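Local coordinates for protein lipocalin allergen (Canis lupus familiaris, PDB 4ODD) that is a dog dander allergen of the lipocalin family, whose members form a beta-barrel, and probably binds small molecules, at residues F131-L134 with S135-K138; I140-E143 with N144-Y147. All blocks are in the same frame, centred on the assembly; numbering follows the deposited sequence.

Contact 1. Residues F131-L134 with S135-K138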
loop_
_atom_site.group_PDB
_atom_site.type_symbol
_atom_site.label_atom_id
_atom_site.label_comp_id
_atom_site.label_asym_id
_atom_site.label_seq_id
_atom_site.Cartn_x
_atom_site.Cartn_y
_atom_site.Cartn_z
ATOM N N PHE A 131 -1.882 -12.791 0.322
ATOM C CA PHE A 131 -1.753 -11.691 -0.613
ATOM C C PHE A 131 -2.262 -12.078 -1.991
ATOM O O PHE A 131 -3.173 -11.438 -2.513
ATOM C CB PHE A 131 -0.318 -11.182 -0.701
ATOM C CG PHE A 131 -0.110 -10.178 -1.805
ATOM C CD1 PHE A 131 -0.615 -8.892 -1.700
ATOM C CD2 PHE A 131 0.577 -10.527 -2.956
ATOM C CE1 PHE A 131 -0.426 -7.970 -2.718
ATOM C CE2 PHE A 131 0.775 -9.610 -3.976
ATOM C CZ PHE A 131 0.278 -8.332 -3.861
ATOM N N LYS A 132 -1.685 -13.126 -2.572
ATOM C CA LYS A 132 -2.080 -13.556 -3.913
ATOM C C LYS A 132 -3.573 -13.889 -3.973
ATOM O O LYS A 132 -4.268 -13.585 -4.957
ATOM C CB LYS A 132 -1.227 -14.741 -4.373
ATOM C CG LYS A 132 0.263 -14.433 -4.392
ATOM C CD LYS A 132 1.026 -15.321 -5.383
ATOM C CE LYS A 132 2.523 -14.989 -5.407
ATOM N NZ LYS A 132 3.257 -15.662 -6.530
ATOM N N LYS A 133 -4.056 -14.499 -2.899
ATOM C CA LYS A 133 -5.475 -14.764 -2.758
ATOM C C LYS A 133 -6.253 -13.464 -2.943
ATOM O O LYS A 133 -7.094 -13.376 -3.835
ATOM C CB LYS A 133 -5.762 -15.375 -1.385
ATOM C CG LYS A 133 -7.223 -15.757 -1.143
ATOM C CD LYS A 133 -7.396 -16.395 0.242
ATOM C CE LYS A 133 -8.861 -16.519 0.641
ATOM N NZ LYS A 133 -9.458 -15.196 0.971
ATOM N N LEU A 134 -5.959 -12.461 -2.113
ATOM C CA LEU A 134 -6.623 -11.164 -2.219
ATOM C C LEU A 134 -6.535 -10.617 -3.630
ATOM O O LEU A 134 -7.539 -10.200 -4.212
ATOM C CB LEU A 134 -6.022 -10.130 -1.260
ATOM C CG LEU A 134 -6.576 -8.722 -1.535
ATOM C CD1 LEU A 134 -7.836 -8.473 -0.721
ATOM C CD2 LEU A 134 -5.536 -7.637 -1.283
ATOM N N SER A 135 -5.321 -10.602 -4.164
ATOM C CA SER A 135 -5.094 -10.074 -5.493
ATOM C C SER A 135 -6.050 -10.773 -6.464
ATOM O O SER A 135 -6.743 -10.126 -7.257
ATOM C CB SER A 135 -3.632 -10.258 -5.891
ATOM O OG SER A 135 -3.389 -9.664 -7.143
ATOM N N ARG A 136 -6.116 -12.095 -6.375
ATOM C CA ARG A 136 -7.031 -12.850 -7.217
ATOM C C ARG A 136 -8.478 -12.404 -6.992
ATOM O O ARG A 136 -9.183 -12.103 -7.953
ATOM C CB ARG A 136 -6.871 -14.348 -6.951
ATOM C CG ARG A 136 -7.613 -15.251 -7.921
ATOM C CD ARG A 136 -7.409 -16.726 -7.570
ATOM N NE ARG A 136 -7.776 -17.026 -6.185
ATOM C CZ ARG A 136 -6.905 -17.328 -5.224
ATOM N NH1 ARG A 136 -5.605 -17.388 -5.496
ATOM N NH2 ARG A 136 -7.332 -17.581 -3.989
ATOM N N GLU A 137 -8.903 -12.342 -5.729
ATOM C CA GLU A 137 -10.292 -12.009 -5.395
ATOM C C GLU A 137 -10.730 -10.707 -6.059
ATOM O O GLU A 137 -11.843 -10.599 -6.570
ATOM C CB GLU A 137 -10.505 -11.879 -3.878
ATOM C CG GLU A 137 -9.643 -12.770 -2.989
ATOM C CD GLU A 137 -10.089 -14.227 -2.938
ATOM O OE1 GLU A 137 -10.198 -14.867 -4.010
ATOM O OE2 GLU A 137 -10.316 -14.740 -1.817
ATOM N N LYS A 138 -9.847 -9.718 -6.039
ATOM C CA LYS A 138 -10.172 -8.401 -6.571
ATOM C C LYS A 138 -9.969 -8.318 -8.076
ATOM O O LYS A 138 -9.962 -7.228 -8.638
ATOM C CB LYS A 138 -9.353 -7.335 -5.855
ATOM C CG LYS A 138 -9.573 -7.333 -4.346
ATOM C CD LYS A 138 -11.023 -7.035 -4.040
ATOM C CE LYS A 138 -11.304 -7.008 -2.560
ATOM N NZ LYS A 138 -12.710 -6.543 -2.350
#
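The shortest sound polar bonds here belong to the backbone: Ser-135 N donates to Phe-131 O at 2.8 Å with an N-H...O angle of 172°, and Arg-136 N reaches Lys-132 O at the same length. Lys-138, where the backbone turns out of the helix, still donates its N to Leu-134 O, 3.0 Å away, an i to i+4 bond closing the last turn of helix 125-137. On the outward side, Lys-133 NZ forms a salt bridge with Glu-137 OE2 at 3.0 Å, meeting the anti side of the carboxylate, 23° out of its plane. The lysine chain is extended as far as CE and bends only at its last torsion (chi4 -72°), which turns NZ back to the glutamate. Arg-136 extends the network through a long ion pair of its NE with Glu-137 OE1, 3.9 Å. Its guanidinium lays one face over the Lys-133 backbone, with CZ 3.8 Å from Lys-133 CA, while NH2 reaches the aliphatic CG of the same lysine.

This is the amphipathic helix that packs against the outside of the lipocalin barrel. Phe-131 and Leu-134 are buried on its inner side, against Ala-114 of strand 110-118, and Leu-134 also touches Ile-98 of strand 96-104. Within the helix, Leu-134 CD1 meets the methylene chain of Lys-138, 4.2 Å from its CG. Ser-135, also buried, places OG beside its own carbonyl carbon, where the hydroxyl hydrogen-bonds with Ser-21 OG of strand 13-22.

Contact 2. Residues I140-E143 with N144-Y147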
loop_
_atom_site.group_PDB
_atom_site.type_symbol
_atom_site.label_atom_id
_atom_site.label_comp_id
_atom_site.label_asym_id
_atom_site.label_seq_id
_atom_site.Cartn_x
_atom_site.Cartn_y
_atom_site.Cartn_z
ATOM N N ILE A 140 -7.400 -9.095 -10.039
ATOM C CA ILE A 140 -6.093 -8.736 -10.564
ATOM C C ILE A 140 -5.396 -9.975 -11.102
ATOM O O ILE A 140 -5.340 -11.010 -10.428
ATOM C CB ILE A 140 -5.218 -8.045 -9.498
ATOM C CG1 ILE A 140 -5.898 -6.751 -9.035
ATOM C CG2 ILE A 140 -3.810 -7.789 -10.040
ATOM C CD1 ILE A 140 -5.451 -6.273 -7.666
ATOM N N PRO A 141 -4.877 -9.868 -12.335
ATOM C CA PRO A 141 -4.143 -10.939 -13.016
ATOM C C PRO A 141 -2.853 -11.254 -12.283
ATOM O O PRO A 141 -2.125 -10.335 -11.905
ATOM C CB PRO A 141 -3.813 -10.323 -14.382
ATOM C CG PRO A 141 -4.759 -9.165 -14.538
ATOM C CD PRO A 141 -4.969 -8.648 -13.161
ATOM N N GLU A 142 -2.564 -12.537 -12.101
ATOM C CA GLU A 142 -1.367 -12.945 -11.378
ATOM C C GLU A 142 -0.059 -12.412 -11.991
ATOM O O GLU A 142 0.941 -12.255 -11.297
ATOM C CB GLU A 142 -1.325 -14.463 -11.237
ATOM C CG GLU A 142 -0.334 -14.939 -10.186
ATOM C CD GLU A 142 -0.558 -16.381 -9.776
ATOM O OE1 GLU A 142 -1.234 -17.119 -10.527
ATOM O OE2 GLU A 142 -0.058 -16.773 -8.697
ATOM N N GLU A 143 -0.069 -12.126 -13.287
ATOM C CA GLU A 143 1.106 -11.570 -13.955
ATOM C C GLU A 143 1.317 -10.097 -13.601
ATOM O O GLU A 143 2.374 -9.530 -13.858
ATOM C CB GLU A 143 1.017 -11.750 -15.482
ATOM C CG GLU A 143 -0.257 -11.195 -16.147
ATOM C CD GLU A 143 -1.433 -12.172 -16.108
ATOM O OE1 GLU A 143 -1.442 -13.086 -15.253
ATOM O OE2 GLU A 143 -2.353 -12.032 -16.942
ATOM N N ASN A 144 0.301 -9.482 -13.011
ATOM C CA ASN A 144 0.409 -8.090 -12.607
ATOM C C ASN A 144 0.988 -7.943 -11.203
ATOM O O ASN A 144 0.930 -6.870 -10.616
ATOM C CB ASN A 144 -0.943 -7.378 -12.727
ATOM C CG ASN A 144 -1.341 -7.107 -14.173
ATOM O OD1 ASN A 144 -0.538 -7.269 -15.090
ATOM N ND2 ASN A 144 -2.577 -6.678 -14.377
ATOM N N ILE A 145 1.557 -9.024 -10.678
ATOM C CA ILE A 145 2.198 -8.989 -9.369
ATOM C C ILE A 145 3.675 -8.639 -9.494
ATOM O O ILE A 145 4.386 -9.220 -10.314
ATOM C CB ILE A 145 2.079 -10.332 -8.643
ATOM C CG1 ILE A 145 0.618 -10.618 -8.295
ATOM C CG2 ILE A 145 2.956 -10.342 -7.389
ATOM C CD1 ILE A 145 0.410 -11.941 -7.562
ATOM N N ILE A 146 4.137 -7.692 -8.685
ATOM C CA ILE A 146 5.537 -7.258 -8.727
ATOM C C ILE A 146 6.188 -7.293 -7.343
ATOM O O ILE A 146 5.608 -6.830 -6.352
ATOM C CB ILE A 146 5.654 -5.836 -9.271
ATOM C CG1 ILE A 146 5.148 -5.781 -10.703
ATOM C CG2 ILE A 146 7.084 -5.349 -9.204
ATOM C CD1 ILE A 146 5.091 -4.379 -11.236
ATOM N N TYR A 147 7.397 -7.849 -7.281
ATOM C CA TYR A 147 8.155 -7.879 -6.031
ATOM C C TYR A 147 9.036 -6.625 -5.941
ATOM O O TYR A 147 9.806 -6.318 -6.863
ATOM C CB TYR A 147 8.971 -9.177 -5.928
ATOM C CG TYR A 147 9.864 -9.249 -4.711
ATOM C CD1 TYR A 147 9.326 -9.366 -3.436
ATOM C CD2 TYR A 147 11.246 -9.187 -4.835
ATOM C CE1 TYR A 147 10.147 -9.416 -2.317
ATOM C CE2 TYR A 147 12.069 -9.232 -3.722
ATOM C CZ TYR A 147 11.520 -9.350 -2.464
ATOM O OH TYR A 147 12.353 -9.404 -1.353
#
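Asn-144 crosses the ring of Pro-141 at a slant, with the amide nitrogen end rather than the oxygen end lying against the proline: ND2 is 3.3 Å from Pro-141 CG and equally near CD. The first torsion of Asn-144 (chi1 -73°) sets its CG beside its own backbone N, anti to the carbonyl carbon, which brings the amide to Pro-141. The backbone closes the same turn, Asn-144 N donating to Pro-141 O at 2.8 Å. The donor stands well above the carbonyl plane, 49° out of it, as the tight i to i+3 geometry of a short 3-10 turn allows. A second bond of the same spacing, from Ile-145 N to Glu-142 O, is weak at 3.3 Å.

The aliphatic neighbours also meet obliquely. Ile-140 brings its CG2 branch to Asn-144 CB, 4.0 Å away, and Ile-145 sends its CG1 arm across Glu-142, its terminal CD1 lying 4.1 Å from Glu-142 CG. Glu-143 approaches Asn-144 from the other end of the amide, near OD1, with carboxylate and amide planes 61° apart, so the two flat groups do not stack. The turn leads from the loop after helix 125-137 into strand 145-147, which pairs with strand 13-22 on the lipocalin barrel; Ile-146 shares backbone hydrogen bonds with Val-20.

Asn-144 is buried, and its ND2 makes a weak hydrogen bond to Ser-22 O. The amide nitrogen thus has a polar partner in the neighbouring strand while its flank rests on hydrocarbon. Glu-142 and Glu-143 are both exposed, consistent with solvent contact, and Glu-142 also touches the side chain of Lys-132, whose charge would probably moderate its own.

Contact 1 comes first along the chain, at the C-terminal end of helix 125-137; contact 2 follows in the turn that delivers the chain into strand 145-147. Their centres are about 10 Å apart, on the same side of the chain's centre. A probable hydrogen bond between Ser-135 O and Ile-140 N (3.0 Å) spans the helix exit, and Phe-131 and Lys-132 pack on Ile-145. Residues of both contacts also reach Ser-21 in strand 13-22: Ser-135 by hydrogen bond, Ile-140 and Ile-145 by packing. Together they build the helix-to-strand connection by which the lipocalin chain, after its barrel strands, lays a helix outside and then adds a strand beside 13-22.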